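Local coordinates for uncharacterized conserved protein (Methanopyrus kandleri AV19, PDB 2QYA), which is of unknown function but belongs to the DUF424 family and forms a two-chain assembly of an alpha/beta fold, at residues S46-E51 and A56-E61; I74-E79 and S83-A88; V17-C22 and R60-E65. The protein carries 2 engineered substitutions. All blocks are in the same frame, centred on the assembly; numbering follows the deposited sequence.

Contact 1: residues S46-E51 and A56-E61; sequences SGKSME and AKKIRE. Engineered in segment 46-51: M50 (natural residue Leu).
S49 OG is held by two hydrogen bonds, to E24 OE2 and to R5 NH1, while K48 and M50 on either side of it in strand 48-50 reach K58 on the helix. S49 takes no part in the helix contact and packs on L7. This is the alternation expected of a strand.

M50 is an engineered residue, where the natural sequence has leucine. Its CG sits between the backbone N and the carbonyl carbon (chi1 65°). The chain runs on and then bends at the sulfur. This turns the terminal methyl to the side of the lysine, with M50 CE 4.0 Å from K58 CD. M50 CE is also 4.1 Å from K58 NZ. The two side chains lie at a slant to each other. In K58, the bends at chi2 and chi4 carry the chain past the methionine methyl and turn its amine end toward the strand.

K48 is different: it is fully stretched and meets K58 by its end alone. K48 NZ stands 4.2 Å from K58 NZ. The two ammonium groups would be expected to disfavour each other, and K48 is exposed, so solvent probably weakens the effect. No hydrogen bond crosses between the segments. One turn of the helix has its own salt bridge, K57 NZ to E61 OE2 at 3.2 Å. The lysine nitrogen comes from the syn side of the carboxylate, 29° out of its plane.

M50 and K58 both also pack on L8 of strand 6-13, to which strand 48-50 pairs. E51 is the N-cap of the helix that follows. The arrangement is the first half of a beta-alpha-beta crossover: a short edge strand runs straight into helix 52-66, which then packs across the sheet.

Contact 2: residues I74-E79 and S83-A88; sequences INALGE and SVVVDA
Two torsions aim V85 and I74 at each other. V85 has CG1 anti to its backbone N (chi1 179°), which leaves CG2 beside the N and facing the strand. I74 has CG2 anti to its own N, with CG1 beside it (chi1 -57°). The methyls V85 CG2 and I74 CG2 come to 4.2 Å, and the two side chains pass each other running in opposite directions. A76 is closer. A76 CB lies 3.6 Å from V85 CG2, so one valine methyl touches both strand residues.

I74 and A76 are two apart on strand 71-77 and look to the same face. N75 looks to the other face, where it packs on T13 of the second subunit.

At the other end the chain turns from strand to helix. G78 is the N-cap, and E79 begins helix 79-87. S83 N gives a hydrogen bond to E79 O, at 3.1 Å, the ordinary bond of the first helical turn. S83 OG finds its partner within the helix, at L80 O.

L90 and L21 add to the apolar surroundings of V85. The chemistry is thus divided. The one hydrogen bond between the segments is backbone to backbone, within the helix start, and S83 OG is satisfied inside its own helix. The helix is therefore held on this part of the sheet by apolar contact between small methyl groups.

Contact 3: residues V17-C22 and R60-E65; sequences VVLALC and REAVQE
This is apolar helix-on-sheet packing in the core of the chain, where helix 52-66 lies over strand 16-23. One leucine carries it. L19 points from the strand toward the helix and meets A62 with both of its branches. A62 CB is 3.9 Å from L19 CD1 and also 3.9 Å from L19 CD2, so the alanine methyl rests against the forked end of the leucine. L19 CG lies anti to the carbonyl carbon, beside the backbone N (chi1 -39°), and the fork opens toward the helix from there.

V63 meets the CD1 branch. V63 CG2 is 4.3 Å from L19 CD1, a looser contact. No hydrogen bond joins the two segments. The strand backbone is instead bonded to its neighbours in the sheet, as L19 is with A73 and N75. The short side chain of A62 is consistent with the close approach of the backbones, with the CA atoms of L19 and A62 8.3 Å apart.

L19 also packs on I59 of the same helix and on V72 of the adjacent strand. V18 and A20 on the other face meet V18 and T13 of the second subunit, consistent with a dimer formed partly through the sheet. A central strand with a helix packed over one face is typical of a two-layer alpha/beta fold.

All three contacts fix helices to one face of the same mixed sheet. Contact 1 and contact 3 share helix 52-66, including R60 and E61, and their centres are about 8 Å apart. Contact 2 uses the next helix, 79-87, and lies about 10 Å from contact 1 and about 11 Å from contact 3, centre to centre. Along the chain, strand 48-50, helix 52-66, strand 71-77 and helix 79-87 follow in turn, while strand 16-23 comes earlier. Strands 16-23 and 71-77 are parallel neighbours. The helices also meet, A56 against V84. They form one layer on the sheet, while N75, V18 and A20 on the other face reach the second subunit.

Contact 1: residues S46-E51 and A56-E61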
loop_
_atom_site.group_PDB
_atom_site.type_symbol
_atom_site.label_atom_id
_atom_site.label_comp_id
_atom_site.label_asym_id
_atom_site.label_seq_id
_atom_site.Cartn_x
_atom_site.Cartn_y
_atom_site.Cartn_z
ATOM N N SER A 46 -14.120 2.045 -1.271
ATOM C CA SER A 46 -15.023 3.178 -1.245
ATOM C C SER A 46 -14.297 4.261 -1.949
ATOM O O SER A 46 -13.547 5.000 -1.319
ATOM C CB SER A 46 -15.299 3.641 0.184
ATOM O OG SER A 46 -14.104 4.197 0.737
ATOM N N GLY A 47 -14.495 4.366 -3.246
ATOM C CA GLY A 47 -13.721 5.308 -4.011
ATOM C C GLY A 47 -14.570 6.354 -4.661
ATOM O O GLY A 47 -15.771 6.441 -4.403
ATOM N N LYS A 48 -13.940 7.183 -5.469
ATOM C CA LYS A 48 -14.683 8.041 -6.354
ATOM C C LYS A 48 -15.333 7.170 -7.451
ATOM O O LYS A 48 -14.649 6.355 -8.104
ATOM C CB LYS A 48 -13.764 9.091 -6.970
ATOM C CG LYS A 48 -14.432 9.954 -8.039
ATOM C CD LYS A 48 -13.538 11.122 -8.445
ATOM C CE LYS A 48 -14.175 11.907 -9.587
ATOM N NZ LYS A 48 -13.530 13.230 -9.839
ATOM N N SER A 49 -16.639 7.339 -7.649
ATOM C CA SER A 49 -17.362 6.549 -8.650
ATOM C C SER A 49 -17.105 7.164 -9.995
ATOM O O SER A 49 -17.306 8.370 -10.193
ATOM C CB SER A 49 -18.853 6.455 -8.334
ATOM O OG SER A 49 -19.591 5.715 -9.317
ATOM N N MET A 50 -16.580 6.369 -10.917
ATOM C CA MET A 50 -16.349 6.908 -12.254
ATOM C C MET A 50 -16.539 5.886 -13.364
ATOM O O MET A 50 -16.711 4.686 -13.125
ATOM C CB MET A 50 -15.004 7.666 -12.353
ATOM C CG MET A 50 -13.710 6.829 -12.158
ATOM S SD MET A 50 -12.200 7.738 -11.636
ATOM C CE MET A 50 -11.853 8.861 -12.898
ATOM N N GLU A 51 -16.576 6.412 -14.574
ATOM C CA GLU A 51 -16.744 5.649 -15.781
ATOM C C GLU A 51 -15.380 5.031 -16.127
ATOM O O GLU A 51 -14.356 5.718 -16.097
ATOM C CB GLU A 51 -17.245 6.584 -16.899
ATOM C CG GLU A 51 -17.668 5.904 -18.210
ATOM C CD GLU A 51 -18.938 5.019 -18.107
ATOM O OE1 GLU A 51 -19.682 5.094 -17.080
ATOM O OE2 GLU A 51 -19.184 4.243 -19.080
ATOM N N ALA A 56 -9.359 4.360 -16.167
ATOM C CA ALA A 56 -8.146 4.002 -16.914
ATOM C C ALA A 56 -7.191 5.169 -17.105
ATOM O O ALA A 56 -5.971 5.016 -16.942
ATOM C CB ALA A 56 -8.496 3.363 -18.271
ATOM N N LYS A 57 -7.746 6.341 -17.432
ATOM C CA LYS A 57 -6.931 7.548 -17.595
ATOM C C LYS A 57 -6.248 7.931 -16.270
ATOM O O LYS A 57 -5.042 8.176 -16.251
ATOM C CB LYS A 57 -7.778 8.689 -18.165
ATOM C CG LYS A 57 -7.119 10.051 -18.179
ATOM C CD LYS A 57 -7.882 11.056 -19.064
ATOM C CE LYS A 57 -7.275 12.476 -18.966
ATOM N NZ LYS A 57 -7.656 13.149 -17.663
ATOM N N LYS A 58 -7.011 7.973 -15.177
ATOM C CA LYS A 58 -6.450 8.320 -13.859
ATOM C C LYS A 58 -5.380 7.325 -13.380
ATOM O O LYS A 58 -4.408 7.713 -12.739
ATOM C CB LYS A 58 -7.542 8.474 -12.791
ATOM C CG LYS A 58 -7.782 9.924 -12.299
ATOM C CD LYS A 58 -8.410 10.830 -13.383
ATOM C CE LYS A 58 -8.787 12.269 -12.857
ATOM N NZ LYS A 58 -9.930 12.275 -11.869
ATOM N N ILE A 59 -5.600 6.053 -13.661
ATOM C CA ILE A 59 -4.660 4.984 -13.307
ATOM C C ILE A 59 -3.352 5.166 -14.057
ATOM O O ILE A 59 -2.301 5.202 -13.438
ATOM C CB ILE A 59 -5.294 3.555 -13.507
ATOM C CG1 ILE A 59 -5.742 3.000 -12.177
ATOM C CG2 ILE A 59 -4.330 2.579 -14.098
ATOM C CD1 ILE A 59 -6.821 3.743 -11.579
ATOM N N ARG A 60 -3.434 5.346 -15.369
ATOM C CA ARG A 60 -2.280 5.701 -16.179
ATOM C C ARG A 60 -1.516 6.877 -15.598
ATOM O O ARG A 60 -0.291 6.827 -15.500
ATOM C CB ARG A 60 -2.692 6.094 -17.588
ATOM C CG ARG A 60 -2.938 4.970 -18.526
ATOM C CD ARG A 60 -3.130 5.501 -19.955
ATOM N NE ARG A 60 -3.851 4.524 -20.774
ATOM C CZ ARG A 60 -5.138 4.618 -21.138
ATOM N NH1 ARG A 60 -5.885 5.678 -20.799
ATOM N NH2 ARG A 60 -5.678 3.644 -21.871
ATOM N N GLU A 61 -2.230 7.946 -15.250
ATOM C CA GLU A 61 -1.566 9.170 -14.797
ATOM C C GLU A 61 -0.883 8.999 -13.443
ATOM O O GLU A 61 0.177 9.555 -13.234
ATOM C CB GLU A 61 -2.548 10.341 -14.719
ATOM C CG GLU A 61 -3.112 10.820 -16.073
ATOM C CD GLU A 61 -4.355 11.727 -15.905
ATOM O OE1 GLU A 61 -5.003 11.673 -14.828
ATOM O OE2 GLU A 61 -4.685 12.480 -16.849
#

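Contact 2: residues I74-E79 and S83-A88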
loop_
_atom_site.group_PDB
_atom_site.type_symbol
_atom_site.label_atom_id
_atom_site.label_comp_id
_atom_site.label_asym_id
_atom_site.label_seq_id
_atom_site.Cartn_x
_atom_site.Cartn_y
_atom_site.Cartn_z
ATOM N N ILE A 74 -1.425 -1.810 -7.022
ATOM C CA ILE A 74 -2.771 -1.803 -7.608
ATOM C C ILE A 74 -3.522 -3.058 -7.198
ATOM O O ILE A 74 -2.992 -4.175 -7.249
ATOM C CB ILE A 74 -2.735 -1.710 -9.157
ATOM C CG1 ILE A 74 -1.969 -0.450 -9.584
ATOM C CG2 ILE A 74 -4.179 -1.786 -9.780
ATOM C CD1 ILE A 74 -1.370 -0.510 -10.945
ATOM N N ASN A 75 -4.750 -2.843 -6.748
ATOM C CA ASN A 75 -5.670 -3.890 -6.395
ATOM C C ASN A 75 -6.967 -3.568 -7.137
ATOM O O ASN A 75 -7.514 -2.479 -6.966
ATOM C CB ASN A 75 -5.959 -3.894 -4.892
ATOM C CG ASN A 75 -4.813 -3.323 -4.061
ATOM O OD1 ASN A 75 -5.016 -2.371 -3.300
ATOM N ND2 ASN A 75 -3.596 -3.894 -4.205
ATOM N N ALA A 76 -7.430 -4.507 -7.964
ATOM C CA ALA A 76 -8.701 -4.374 -8.672
ATOM C C ALA A 76 -9.598 -5.595 -8.451
ATOM O O ALA A 76 -9.156 -6.738 -8.562
ATOM C CB ALA A 76 -8.455 -4.094 -10.157
ATOM N N LEU A 77 -10.841 -5.338 -8.060
ATOM C CA LEU A 77 -11.824 -6.358 -7.823
ATOM C C LEU A 77 -13.098 -6.106 -8.670
ATOM O O LEU A 77 -13.780 -5.064 -8.520
ATOM C CB LEU A 77 -12.170 -6.425 -6.330
ATOM C CG LEU A 77 -13.205 -7.478 -5.899
ATOM C CD1 LEU A 77 -12.654 -8.934 -5.953
ATOM C CD2 LEU A 77 -13.817 -7.138 -4.515
ATOM N N GLY A 78 -13.426 -7.084 -9.521
ATOM C CA GLY A 78 -14.569 -7.006 -10.434
ATOM C C GLY A 78 -14.187 -6.994 -11.899
ATOM O O GLY A 78 -13.074 -6.632 -12.279
ATOM N N GLU A 79 -15.147 -7.388 -12.728
ATOM C CA GLU A 79 -14.980 -7.498 -14.171
ATOM C C GLU A 79 -14.637 -6.163 -14.809
ATOM O O GLU A 79 -13.691 -6.056 -15.573
ATOM C CB GLU A 79 -16.273 -8.074 -14.772
ATOM C CG GLU A 79 -16.339 -8.062 -16.288
ATOM C CD GLU A 79 -17.448 -8.958 -16.833
ATOM O OE1 GLU A 79 -18.375 -9.317 -16.057
ATOM O OE2 GLU A 79 -17.382 -9.297 -18.046
ATOM N N SER A 83 -10.905 -4.853 -16.192
ATOM C CA SER A 83 -10.887 -4.378 -17.574
ATOM C C SER A 83 -10.282 -2.988 -17.642
ATOM O O SER A 83 -9.653 -2.632 -18.627
ATOM C CB SER A 83 -12.302 -4.400 -18.182
ATOM O OG SER A 83 -12.967 -3.169 -17.949
ATOM N N VAL A 84 -10.463 -2.211 -16.574
ATOM C CA VAL A 84 -9.794 -0.914 -16.431
ATOM C C VAL A 84 -8.286 -1.086 -16.367
ATOM O O VAL A 84 -7.545 -0.338 -17.002
ATOM C CB VAL A 84 -10.278 -0.134 -15.161
ATOM C CG1 VAL A 84 -9.364 1.076 -14.888
ATOM C CG2 VAL A 84 -11.737 0.332 -15.333
ATOM N N VAL A 85 -7.822 -2.053 -15.577
ATOM C CA VAL A 85 -6.383 -2.280 -15.453
ATOM C C VAL A 85 -5.785 -2.682 -16.816
ATOM O O VAL A 85 -4.723 -2.185 -17.195
ATOM C CB VAL A 85 -6.062 -3.317 -14.357
ATOM C CG1 VAL A 85 -4.557 -3.543 -14.272
ATOM C CG2 VAL A 85 -6.626 -2.857 -12.999
ATOM N N VAL A 86 -6.498 -3.543 -17.551
ATOM C CA VAL A 86 -6.108 -3.985 -18.905
ATOM C C VAL A 86 -6.114 -2.787 -19.852
ATOM O O VAL A 86 -5.150 -2.555 -20.605
ATOM C CB VAL A 86 -7.059 -5.133 -19.473
ATOM C CG1 VAL A 86 -6.703 -5.532 -20.929
ATOM C CG2 VAL A 86 -7.029 -6.339 -18.625
ATOM N N ASP A 87 -7.185 -1.998 -19.803
ATOM C CA ASP A 87 -7.291 -0.897 -20.747
ATOM C C ASP A 87 -6.298 0.212 -20.494
ATOM O O ASP A 87 -6.024 1.022 -21.383
ATOM C CB ASP A 87 -8.696 -0.321 -20.792
ATOM C CG ASP A 87 -9.138 -0.031 -22.194
ATOM O OD1 ASP A 87 -9.941 -0.838 -22.721
ATOM O OD2 ASP A 87 -8.664 0.967 -22.786
ATOM N N ALA A 88 -5.776 0.267 -19.277
ATOM C CA ALA A 88 -4.699 1.203 -18.952
ATOM C C ALA A 88 -3.334 0.717 -19.460
ATOM O O ALA A 88 -2.358 1.453 -19.389
ATOM C CB ALA A 88 -4.659 1.478 -17.444
#

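Contact 3: residues V17-C22 and R60-E65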
loop_
_atom_site.group_PDB
_atom_site.type_symbol
_atom_site.label_atom_id
_atom_site.label_comp_id
_atom_site.label_asym_id
_atom_site.label_seq_id
_atom_site.Cartn_x
_atom_site.Cartn_y
_atom_site.Cartn_z
ATOM N N VAL A 17 1.927 4.103 -2.854
ATOM C CA VAL A 17 0.644 4.644 -3.343
ATOM C C VAL A 17 -0.178 3.432 -3.724
ATOM O O VAL A 17 0.259 2.591 -4.525
ATOM C CB VAL A 17 0.802 5.587 -4.559
ATOM C CG1 VAL A 17 -0.558 5.956 -5.165
ATOM C CG2 VAL A 17 1.537 6.835 -4.190
ATOM N N VAL A 18 -1.336 3.322 -3.098
ATOM C CA VAL A 18 -2.289 2.303 -3.422
ATOM C C VAL A 18 -3.402 2.876 -4.302
ATOM O O VAL A 18 -4.090 3.862 -3.932
ATOM C CB VAL A 18 -2.898 1.622 -2.163
ATOM C CG1 VAL A 18 -3.612 0.320 -2.561
ATOM C CG2 VAL A 18 -1.802 1.254 -1.146
ATOM N N LEU A 19 -3.571 2.251 -5.467
ATOM C CA LEU A 19 -4.685 2.520 -6.344
ATOM C C LEU A 19 -5.581 1.307 -6.257
ATOM O O LEU A 19 -5.194 0.204 -6.679
ATOM C CB LEU A 19 -4.224 2.764 -7.779
ATOM C CG LEU A 19 -2.946 3.571 -8.072
ATOM C CD1 LEU A 19 -2.651 3.673 -9.569
ATOM C CD2 LEU A 19 -3.004 4.932 -7.488
ATOM N N ALA A 20 -6.748 1.488 -5.633
ATOM C CA ALA A 20 -7.729 0.422 -5.506
ATOM C C ALA A 20 -8.966 0.691 -6.382
ATOM O O ALA A 20 -9.523 1.788 -6.384
ATOM C CB ALA A 20 -8.134 0.204 -4.047
ATOM N N LEU A 21 -9.394 -0.329 -7.103
ATOM C CA LEU A 21 -10.509 -0.205 -8.029
ATOM C C LEU A 21 -11.486 -1.263 -7.626
ATOM O O LEU A 21 -11.082 -2.387 -7.329
ATOM C CB LEU A 21 -10.055 -0.453 -9.465
ATOM C CG LEU A 21 -9.180 0.592 -10.133
ATOM C CD1 LEU A 21 -8.166 -0.097 -11.021
ATOM C CD2 LEU A 21 -10.038 1.519 -10.961
ATOM N N CYS A 22 -12.763 -0.916 -7.599
ATOM C CA CYS A 22 -13.788 -1.900 -7.276
ATOM C C CYS A 22 -15.026 -1.607 -8.107
ATOM O O CYS A 22 -15.408 -0.434 -8.243
ATOM C CB CYS A 22 -14.126 -1.811 -5.789
ATOM S SG CYS A 22 -15.178 -3.074 -5.094
ATOM N N ARG A 60 -3.434 5.346 -15.369
ATOM C CA ARG A 60 -2.280 5.701 -16.179
ATOM C C ARG A 60 -1.516 6.877 -15.598
ATOM O O ARG A 60 -0.291 6.827 -15.500
ATOM C CB ARG A 60 -2.692 6.094 -17.588
ATOM C CG ARG A 60 -2.938 4.970 -18.526
ATOM C CD ARG A 60 -3.130 5.501 -19.955
ATOM N NE ARG A 60 -3.851 4.524 -20.774
ATOM C CZ ARG A 60 -5.138 4.618 -21.138
ATOM N NH1 ARG A 60 -5.885 5.678 -20.799
ATOM N NH2 ARG A 60 -5.678 3.644 -21.871
ATOM N N GLU A 61 -2.230 7.946 -15.250
ATOM C CA GLU A 61 -1.566 9.170 -14.797
ATOM C C GLU A 61 -0.883 8.999 -13.443
ATOM O O GLU A 61 0.177 9.555 -13.234
ATOM C CB GLU A 61 -2.548 10.341 -14.719
ATOM C CG GLU A 61 -3.112 10.820 -16.073
ATOM C CD GLU A 61 -4.355 11.727 -15.905
ATOM O OE1 GLU A 61 -5.003 11.673 -14.828
ATOM O OE2 GLU A 61 -4.685 12.480 -16.849
ATOM N N ALA A 62 -1.503 8.264 -12.517
ATOM C CA ALA A 62 -0.916 8.066 -11.203
ATOM C C ALA A 62 0.330 7.181 -11.332
ATOM O O ALA A 62 1.315 7.416 -10.641
ATOM C CB ALA A 62 -1.918 7.467 -10.233
ATOM N N VAL A 63 0.294 6.199 -12.239
ATOM C CA VAL A 63 1.457 5.325 -12.474
ATOM C C VAL A 63 2.670 6.124 -12.991
ATOM O O VAL A 63 3.761 5.989 -12.455
ATOM C CB VAL A 63 1.111 4.094 -13.375
ATOM C CG1 VAL A 63 2.374 3.435 -13.947
ATOM C CG2 VAL A 63 0.325 3.076 -12.582
ATOM N N GLN A 64 2.466 6.975 -13.997
ATOM C CA GLN A 64 3.510 7.866 -14.451
ATOM C C GLN A 64 3.918 8.885 -13.386
ATOM O O GLN A 64 5.091 9.224 -13.271
ATOM C CB GLN A 64 3.117 8.584 -15.755
ATOM C CG GLN A 64 3.877 9.908 -15.990
ATOM C CD GLN A 64 4.269 10.152 -17.456
ATOM O OE1 GLN A 64 3.411 10.415 -18.312
ATOM N NE2 GLN A 64 5.573 10.112 -17.735
ATOM N N GLU A 65 2.961 9.381 -12.612
ATOM C CA GLU A 65 3.280 10.368 -11.573
ATOM C C GLU A 65 4.321 9.885 -10.532
ATOM O O GLU A 65 5.172 10.662 -10.077
ATOM C CB GLU A 65 1.993 10.773 -10.859
ATOM C CG GLU A 65 2.185 11.751 -9.733
ATOM C CD GLU A 65 0.871 12.408 -9.279
ATOM O OE1 GLU A 65 0.943 13.224 -8.328
ATOM O OE2 GLU A 65 -0.211 12.131 -9.880
#